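Local coordinates for protein sortase (Actinomyces oris, PDB 2XWG) that probably joins pilin subunits covalently during fimbrial assembly, as a membrane-bound class C sortase, and binds calcium ions, at residues A[94-99]-A[137-142]; A[101-106]-A[114-119]; A[142-147]-A[204-209]. All blocks are in the same frame, centred on the assembly; numbering follows the deposited sequence.

In the fold
Interaction 1 opens in the loop 94-99, just after helix 87-93. It closes 38 residues later in the loop 137-142, which leads into strand 144-149. Interaction 2 is nested inside that loop and pairs the strands of the hairpin 103-107 and 112-118. The two touch: Glu95 O is hydrogen-bonded to His118 NE2, and Pro138 packs on Met102. Interaction 3 follows in series and shares Pro142 with interaction 1. It closes a long loop by pairing strand 144-149 with strand 206-214. Gly141 N and Asp206 also link interactions 1 and 3. Interactions 2 and 3 do not touch but belong to the same sortase barrel, on opposite sides of the chain's centre.

Interaction 1 (A[94-99]-A[137-142]); sequences HEMDID and LPVGGP. With CA (calcium ion), chain G.
Met96 and Leu137 mark the nearest backbone approach of two irregular loops, with the CA of Met96 and the CA of Leu137 8.1 Å apart. Met96 does most of the touching. Its chain is extended as far as SD and then bends (chi3 76°), which turns the methyl onto Val139. Met96 CE and Val139 CG1 meet tip to tip at 3.4 Å. Met96 SD passes Leu137 CB at 3.7 Å, the two side chains running alongside but oppositely directed. Met96 SD also lies 3.9 Å from Pro138 CD. An inverse gamma turn is built around Pro138 and closed by the hydrogen bond from Val139 N to Leu137 O (2.8 Å). Glu95 adds only its aliphatic part: its CB lies 3.5 Å from Leu137 CD1. Its OE1 is hydrogen-bonded to Ser61 OG. Loop 94-99 also binds calcium. His94 O is 2.7 Å and Asp97 OD1 2.9 Å from the calcium ion, and Glu58 of helix 55-68 is the third residue of the site. The chemistry is thus divided: calcium ties the loop to the N-terminal helix, while apolar packing, chiefly by Met96, seats it against the loop leading into strand 144-149.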
loop_
_atom_site.group_PDB
_atom_site.type_symbol
_atom_site.label_atom_id
_atom_site.label_comp_id
_atom_site.label_asym_id
_atom_site.label_seq_id
_atom_site.Cartn_x
_atom_site.Cartn_y
_atom_site.Cartn_z
ATOM N N HIS A 94 -3.921 -4.360 15.199
ATOM C CA HIS A 94 -3.689 -3.460 16.316
ATOM C C HIS A 94 -2.710 -2.360 15.931
ATOM O O HIS A 94 -2.633 -1.341 16.599
ATOM C CB HIS A 94 -3.164 -4.214 17.542
ATOM C CG HIS A 94 -4.236 -4.734 18.442
ATOM N ND1 HIS A 94 -4.540 -6.077 18.542
ATOM C CD2 HIS A 94 -5.074 -4.095 19.292
ATOM C CE1 HIS A 94 -5.519 -6.242 19.413
ATOM N NE2 HIS A 94 -5.862 -5.055 19.883
ATOM N N GLU A 95 -1.957 -2.552 14.857
ATOM C CA GLU A 95 -1.036 -1.507 14.447
ATOM C C GLU A 95 -1.789 -0.390 13.746
ATOM O O GLU A 95 -2.784 -0.631 13.073
ATOM C CB GLU A 95 0.066 -2.070 13.567
ATOM C CG GLU A 95 0.875 -3.147 14.264
ATOM C CD GLU A 95 1.723 -2.589 15.396
ATOM O OE1 GLU A 95 1.851 -1.345 15.496
ATOM O OE2 GLU A 95 2.275 -3.395 16.179
ATOM N N MET A 96 -1.328 0.836 13.937
ATOM C CA MET A 96 -1.927 1.997 13.301
ATOM C C MET A 96 -3.453 2.025 13.410
ATOM O O MET A 96 -4.138 2.208 12.398
ATOM C CB MET A 96 -1.496 2.039 11.841
ATOM C CG MET A 96 -0.000 1.963 11.671
ATOM S SD MET A 96 0.537 2.298 9.985
ATOM C CE MET A 96 0.370 4.081 9.903
ATOM N N ASP A 97 -3.974 1.861 14.633
ATOM C CA ASP A 97 -5.412 1.686 14.849
ATOM C C ASP A 97 -6.096 2.802 15.670
ATOM O O ASP A 97 -7.222 2.632 16.163
ATOM C CB ASP A 97 -5.721 0.295 15.447
ATOM C CG ASP A 97 -5.478 0.212 16.973
ATOM O OD1 ASP A 97 -4.480 0.781 17.491
ATOM O OD2 ASP A 97 -6.305 -0.442 17.657
ATOM N N ILE A 98 -5.431 3.944 15.797
ATOM C CA ILE A 98 -6.040 5.086 16.469
ATOM C C ILE A 98 -7.353 5.497 15.804
ATOM O O ILE A 98 -8.371 5.640 16.476
ATOM C CB ILE A 98 -5.133 6.313 16.452
ATOM C CG1 ILE A 98 -3.759 5.987 17.025
ATOM C CG2 ILE A 98 -5.775 7.430 17.247
ATOM C CD1 ILE A 98 -2.762 7.144 16.887
ATOM N N ASP A 99 -7.309 5.718 14.489
ATOM C CA ASP A 99 -8.499 6.022 13.686
ATOM C C ASP A 99 -8.877 4.804 12.855
ATOM O O ASP A 99 -8.096 3.849 12.718
ATOM C CB ASP A 99 -8.244 7.189 12.727
ATOM C CG ASP A 99 -7.919 8.488 13.443
ATOM O OD1 ASP A 99 -8.649 8.832 14.409
ATOM O OD2 ASP A 99 -6.935 9.165 13.032
ATOM N N LEU A 137 4.028 -1.495 7.076
ATOM C CA LEU A 137 3.032 -0.462 7.330
ATOM C C LEU A 137 3.483 0.843 6.687
ATOM O O LEU A 137 4.676 1.109 6.616
ATOM C CB LEU A 137 2.860 -0.284 8.842
ATOM C CG LEU A 137 2.416 -1.540 9.593
ATOM C CD1 LEU A 137 2.333 -1.282 11.079
ATOM C CD2 LEU A 137 1.090 -2.052 9.060
ATOM N N PRO A 138 2.538 1.672 6.220
ATOM C CA PRO A 138 2.931 2.910 5.526
ATOM C C PRO A 138 3.359 4.047 6.465
ATOM O O PRO A 138 2.659 5.068 6.560
ATOM C CB PRO A 138 1.652 3.312 4.789
ATOM C CG PRO A 138 0.548 2.757 5.619
ATOM C CD PRO A 138 1.075 1.485 6.239
ATOM N N VAL A 139 4.491 3.874 7.144
ATOM C CA VAL A 139 5.049 4.918 8.001
ATOM C C VAL A 139 6.461 5.226 7.530
ATOM O O VAL A 139 7.225 5.913 8.215
ATOM C CB VAL A 139 5.086 4.497 9.492
ATOM C CG1 VAL A 139 3.707 4.631 10.154
ATOM C CG2 VAL A 139 5.627 3.077 9.626
ATOM N N GLY A 140 6.810 4.729 6.350
ATOM C CA GLY A 140 8.113 5.024 5.791
ATOM C C GLY A 140 9.260 4.527 6.660
ATOM O O GLY A 140 9.066 3.742 7.590
ATOM N N GLY A 141 10.471 4.979 6.360
ATOM C CA GLY A 141 11.619 4.554 7.129
ATOM C C GLY A 141 12.408 3.536 6.343
ATOM O O GLY A 141 11.997 3.155 5.250
ATOM N N PRO A 142 13.530 3.063 6.904
ATOM C CA PRO A 142 14.522 2.319 6.126
ATOM C C PRO A 142 14.241 0.818 6.114
ATOM O O PRO A 142 13.706 0.286 7.088
ATOM C CB PRO A 142 15.807 2.609 6.888
ATOM C CG PRO A 142 15.338 2.852 8.364
ATOM C CD PRO A 142 13.845 3.053 8.343
HETATM CA CA CA G . -1.761 0.464 18.401
#

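Interaction 2 (A[101-106]-A[114-119]); sequences VMARIV and LPIYHG
Ile105 and Leu114 are an antiparallel hydrogen-bonded pair. Ile105 N donates to Leu114 O at 2.9 Å (171°), and Leu114 N returns the bond to Ile105 O at 3.0 Å. Ile116 N bonds to Ala103 O at 2.7 Å. Ile116 O takes a bond from Met102 N (2.8 Å) and a weak one from Ala103 N (3.4 Å). Met102 and Ala103 therefore stand across from the single Ile116, which makes a classic beta bulge. It lies at the open end of the hairpin 103-107 and 112-118, away from the turn; these are the first two strands of the sortase beta-barrel. Arg104 and Pro115 form the non-hydrogen-bonded pair, where the missing N-H of proline costs this pairing nothing.

Apolar contacts line the face of Ala103, Ile105, Leu114 and Ile116. CG1 of Ile116 is anti to its carbonyl carbon (chi1 -64°), and the extended chain then carries CD1 of Ile116 to 3.9 Å from Ala103 CB. Near the bulge, Val101 CG2 meets Tyr117 CE1 at 3.9 Å.

Met102 CE lies over one face of the His118 ring, though too close to be taken literally. His118 NE2 is hydrogen-bonded to Glu95 O, so an alanine here would probably leave the Glu95 carbonyl without its partner and remove a tie to the calcium-binding loop. The Arg104 guanidinium lays a face over Pro115 N, off-centre, with Arg104 NH2 3.6 Å from Pro115 CD.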
loop_
_atom_site.group_PDB
_atom_site.type_symbol
_atom_site.label_atom_id
_atom_site.label_comp_id
_atom_site.label_asym_id
_atom_site.label_seq_id
_atom_site.Cartn_x
_atom_site.Cartn_y
_atom_site.Cartn_z
ATOM N N VAL A 101 -9.209 4.818 9.758
ATOM C CA VAL A 101 -8.352 4.954 8.586
ATOM C C VAL A 101 -6.891 4.779 8.979
ATOM O O VAL A 101 -6.405 5.482 9.842
ATOM C CB VAL A 101 -8.534 6.327 7.976
ATOM C CG1 VAL A 101 -7.513 6.567 6.906
ATOM C CG2 VAL A 101 -9.942 6.461 7.423
ATOM N N MET A 102 -6.183 3.838 8.364
ATOM C CA MET A 102 -4.777 3.642 8.690
ATOM C C MET A 102 -3.912 4.820 8.205
ATOM O O MET A 102 -3.028 5.311 8.923
ATOM C CB MET A 102 -4.291 2.304 8.136
ATOM C CG MET A 102 -2.813 2.246 7.814
ATOM S SD MET A 102 -2.245 0.645 7.184
ATOM C CE MET A 102 -3.323 -0.503 7.997
ATOM N N ALA A 103 -4.190 5.304 6.998
ATOM C CA ALA A 103 -3.408 6.390 6.398
ATOM C C ALA A 103 -4.160 6.970 5.198
ATOM O O ALA A 103 -5.244 6.495 4.837
ATOM C CB ALA A 103 -2.039 5.891 5.967
ATOM N N ARG A 104 -3.581 7.990 4.579
ATOM C CA ARG A 104 -4.197 8.620 3.414
ATOM C C ARG A 104 -3.194 8.788 2.299
ATOM O O ARG A 104 -2.032 9.103 2.568
ATOM C CB ARG A 104 -4.700 10.005 3.768
ATOM C CG ARG A 104 -5.884 9.988 4.622
ATOM C CD ARG A 104 -6.761 11.131 4.249
ATOM N NE ARG A 104 -8.141 10.675 4.248
ATOM C CZ ARG A 104 -8.892 10.492 3.161
ATOM N NH1 ARG A 104 -8.422 10.758 1.928
ATOM N NH2 ARG A 104 -10.144 10.057 3.325
ATOM N N ILE A 105 -3.640 8.647 1.049
ATOM C CA ILE A 105 -2.743 8.838 -0.081
ATOM C C ILE A 105 -3.312 9.826 -1.048
ATOM O O ILE A 105 -4.502 9.807 -1.318
ATOM C CB ILE A 105 -2.506 7.538 -0.844
ATOM C CG1 ILE A 105 -1.554 7.788 -2.022
ATOM C CG2 ILE A 105 -3.821 6.954 -1.340
ATOM C CD1 ILE A 105 -1.008 6.520 -2.563
ATOM N N VAL A 106 -2.461 10.694 -1.571
ATOM C CA VAL A 106 -2.877 11.667 -2.564
ATOM C C VAL A 106 -1.869 11.610 -3.695
ATOM O O VAL A 106 -0.661 11.703 -3.463
ATOM C CB VAL A 106 -2.968 13.107 -2.002
ATOM C CG1 VAL A 106 -1.681 13.493 -1.379
ATOM C CG2 VAL A 106 -3.306 14.097 -3.116
ATOM N N LEU A 114 -7.428 9.274 -1.349
ATOM C CA LEU A 114 -8.132 8.127 -0.774
ATOM C C LEU A 114 -7.596 7.719 0.610
ATOM O O LEU A 114 -6.418 7.908 0.889
ATOM C CB LEU A 114 -8.008 6.922 -1.709
ATOM C CG LEU A 114 -8.664 6.999 -3.083
ATOM C CD1 LEU A 114 -8.164 5.861 -3.979
ATOM C CD2 LEU A 114 -10.177 6.944 -2.928
ATOM N N PRO A 115 -8.466 7.140 1.465
ATOM C CA PRO A 115 -8.109 6.535 2.741
ATOM C C PRO A 115 -7.529 5.163 2.519
ATOM O O PRO A 115 -7.878 4.533 1.522
ATOM C CB PRO A 115 -9.458 6.377 3.426
ATOM C CG PRO A 115 -10.398 6.172 2.314
ATOM C CD PRO A 115 -9.924 7.124 1.268
ATOM N N ILE A 116 -6.672 4.711 3.437
ATOM C CA ILE A 116 -6.020 3.408 3.379
ATOM C C ILE A 116 -6.463 2.605 4.598
ATOM O O ILE A 116 -6.458 3.115 5.712
ATOM C CB ILE A 116 -4.512 3.582 3.444
ATOM C CG1 ILE A 116 -4.028 4.337 2.218
ATOM C CG2 ILE A 116 -3.826 2.259 3.547
ATOM C CD1 ILE A 116 -2.600 4.777 2.293
ATOM N N TYR A 117 -6.857 1.358 4.386
ATOM C CA TYR A 117 -7.326 0.510 5.464
ATOM C C TYR A 117 -6.490 -0.753 5.531
ATOM O O TYR A 117 -5.817 -1.122 4.556
ATOM C CB TYR A 117 -8.783 0.104 5.241
ATOM C CG TYR A 117 -9.761 1.250 5.167
ATOM C CD1 TYR A 117 -10.198 1.884 6.313
ATOM C CD2 TYR A 117 -10.261 1.689 3.944
ATOM C CE1 TYR A 117 -11.107 2.924 6.254
ATOM C CE2 TYR A 117 -11.161 2.737 3.875
ATOM C CZ TYR A 117 -11.584 3.348 5.043
ATOM O OH TYR A 117 -12.482 4.398 4.988
ATOM N N HIS A 118 -6.542 -1.411 6.687
ATOM C CA HIS A 118 -5.891 -2.701 6.891
ATOM C C HIS A 118 -6.471 -3.730 5.937
ATOM O O HIS A 118 -7.684 -3.851 5.832
ATOM C CB HIS A 118 -6.167 -3.207 8.309
ATOM C CG HIS A 118 -5.439 -2.467 9.387
ATOM N ND1 HIS A 118 -5.925 -1.309 9.955
ATOM C CD2 HIS A 118 -4.277 -2.743 10.029
ATOM C CE1 HIS A 118 -5.081 -0.891 10.879
ATOM N NE2 HIS A 118 -4.070 -1.741 10.939
ATOM N N GLY A 119 -5.613 -4.497 5.280
ATOM C CA GLY A 119 -6.036 -5.666 4.519
ATOM C C GLY A 119 -6.528 -5.424 3.096
ATOM O O GLY A 119 -6.679 -4.274 2.660
#

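Interaction 3 (A[142-147]-A[204-209]); sequences PSTHSV and GRDLVT
His145 and Thr209 make the closest polar contact: His145 NE2 and Thr209 OG1 are 2.6 Å apart in a nearly straight hydrogen bond (165°), with the hydroxyl at the ring's edge. Leu207 CD1 sits over the centre of one ring face, 4.1 Å from the His145 centroid. CG of His145 points opposite its backbone N (chi1 -170°), which carries the ring across to the other strand. Before the strands begin, Gly204 N donates to Ser143 OG at 3.0 Å (172°).

Strands 144-147 and 206-209 run parallel. Thr144 N bonds to Arg205 O (3.0 Å) and Leu207 N to Thr144 O (2.9 Å). Ser146 N and Thr209 N continue the ladder to Leu207 O and Ser146 O. A water bridges the strands, donating to Thr144 OG1 at 2.7 Å and to Leu207 O at 2.8 Å.

A second shell helps to position the first. His145 ND1 bonds to Arg200 O, and Thr209 OG1 to Thr226. Asp206 OD2 makes a salt bridge to Arg229 and takes a hydrogen bond from Gly141 N, its OD1 is hydrogen-bonded to Tyr183, and Thr144 OG1 bonds to Gly141 O. In sortases the first of these strands leads to the active-site histidine and the second carries the cysteine, here predicted as His151 and Cys213. With both its nitrogens bonded, the buried His145 ring is probably locked in its rotation.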
loop_
_atom_site.group_PDB
_atom_site.type_symbol
_atom_site.label_atom_id
_atom_site.label_comp_id
_atom_site.label_asym_id
_atom_site.label_seq_id
_atom_site.Cartn_x
_atom_site.Cartn_y
_atom_site.Cartn_z
ATOM N N PRO A 142 13.530 3.063 6.904
ATOM C CA PRO A 142 14.522 2.319 6.126
ATOM C C PRO A 142 14.241 0.818 6.114
ATOM O O PRO A 142 13.706 0.286 7.088
ATOM C CB PRO A 142 15.807 2.609 6.888
ATOM C CG PRO A 142 15.338 2.852 8.364
ATOM C CD PRO A 142 13.845 3.053 8.343
ATOM N N SER A 143 14.600 0.145 5.027
ATOM C CA SER A 143 14.269 -1.270 4.875
ATOM C C SER A 143 12.756 -1.477 4.997
ATOM O O SER A 143 12.282 -2.367 5.715
ATOM C CB SER A 143 15.015 -2.123 5.910
ATOM O OG SER A 143 16.424 -1.989 5.772
ATOM N N THR A 144 11.995 -0.637 4.305
ATOM C CA THR A 144 10.547 -0.782 4.310
ATOM C C THR A 144 10.038 -0.721 2.891
ATOM O O THR A 144 10.489 0.088 2.081
ATOM C CB THR A 144 9.836 0.309 5.139
ATOM O OG1 THR A 144 9.937 1.571 4.467
ATOM C CG2 THR A 144 10.450 0.417 6.527
ATOM N N HIS A 145 9.091 -1.596 2.598
ATOM C CA HIS A 145 8.426 -1.598 1.315
ATOM C C HIS A 145 6.952 -1.852 1.558
ATOM O O HIS A 145 6.527 -2.992 1.786
ATOM C CB HIS A 145 8.994 -2.684 0.417
ATOM C CG HIS A 145 8.512 -2.597 -0.992
ATOM N ND1 HIS A 145 8.850 -3.521 -1.950
ATOM C CD2 HIS A 145 7.713 -1.693 -1.599
ATOM C CE1 HIS A 145 8.286 -3.185 -3.097
ATOM N NE2 HIS A 145 7.589 -2.080 -2.910
ATOM N N SER A 146 6.183 -0.773 1.527
ATOM C CA SER A 146 4.758 -0.823 1.818
ATOM C C SER A 146 3.993 -0.945 0.506
ATOM O O SER A 146 4.254 -0.195 -0.446
ATOM C CB SER A 146 4.356 0.461 2.545
ATOM O OG SER A 146 3.119 0.314 3.187
ATOM N N VAL A 147 3.056 -1.886 0.452
ATOM C CA VAL A 147 2.328 -2.155 -0.783
ATOM C C VAL A 147 0.865 -1.767 -0.635
ATOM O O VAL A 147 0.164 -2.322 0.213
ATOM C CB VAL A 147 2.403 -3.629 -1.134
ATOM C CG1 VAL A 147 1.459 -3.935 -2.281
ATOM C CG2 VAL A 147 3.826 -3.995 -1.507
ATOM N N GLY A 204 17.655 -1.162 3.204
ATOM C CA GLY A 204 18.181 0.192 3.214
ATOM C C GLY A 204 17.497 1.092 2.201
ATOM O O GLY A 204 18.024 2.142 1.826
ATOM N N ARG A 205 16.323 0.667 1.742
ATOM C CA ARG A 205 15.476 1.493 0.885
ATOM C C ARG A 205 14.086 1.691 1.496
ATOM O O ARG A 205 13.553 0.806 2.185
ATOM C CB ARG A 205 15.367 0.898 -0.524
ATOM C CG ARG A 205 16.584 1.146 -1.415
ATOM C CD ARG A 205 16.413 0.478 -2.792
ATOM N NE ARG A 205 15.810 1.339 -3.820
ATOM C CZ ARG A 205 15.253 0.890 -4.950
ATOM N NH1 ARG A 205 15.199 -0.412 -5.196
ATOM N NH2 ARG A 205 14.735 1.736 -5.837
ATOM N N ASP A 206 13.526 2.870 1.240
ATOM C CA ASP A 206 12.190 3.258 1.692
ATOM C C ASP A 206 11.291 3.304 0.449
ATOM O O ASP A 206 11.312 4.281 -0.307
ATOM C CB ASP A 206 12.281 4.643 2.364
ATOM C CG ASP A 206 10.958 5.108 3.005
ATOM O OD1 ASP A 206 9.878 4.624 2.588
ATOM O OD2 ASP A 206 11.011 5.980 3.919
ATOM N N LEU A 207 10.527 2.245 0.208
ATOM C CA LEU A 207 9.719 2.186 -1.009
ATOM C C LEU A 207 8.233 2.013 -0.732
ATOM O O LEU A 207 7.854 1.332 0.207
ATOM C CB LEU A 207 10.151 0.996 -1.858
ATOM C CG LEU A 207 11.607 0.725 -2.163
ATOM C CD1 LEU A 207 11.707 -0.615 -2.861
ATOM C CD2 LEU A 207 12.122 1.835 -3.042
ATOM N N VAL A 208 7.392 2.579 -1.590
ATOM C CA VAL A 208 5.970 2.223 -1.602
ATOM C C VAL A 208 5.518 1.830 -3.002
ATOM O O VAL A 208 5.770 2.554 -3.957
ATOM C CB VAL A 208 5.077 3.382 -1.166
ATOM C CG1 VAL A 208 3.643 3.057 -1.504
ATOM C CG2 VAL A 208 5.229 3.631 0.313
ATOM N N THR A 209 4.840 0.696 -3.125
ATOM C CA THR A 209 4.267 0.297 -4.407
ATOM C C THR A 209 2.736 0.379 -4.426
ATOM O O THR A 209 2.055 -0.198 -3.566
ATOM C CB THR A 209 4.672 -1.134 -4.775
ATOM O OG1 THR A 209 6.100 -1.222 -4.810
ATOM C CG2 THR A 209 4.123 -1.509 -6.144
HETATM O O HOH W 1 7.782 1.953 2.901
#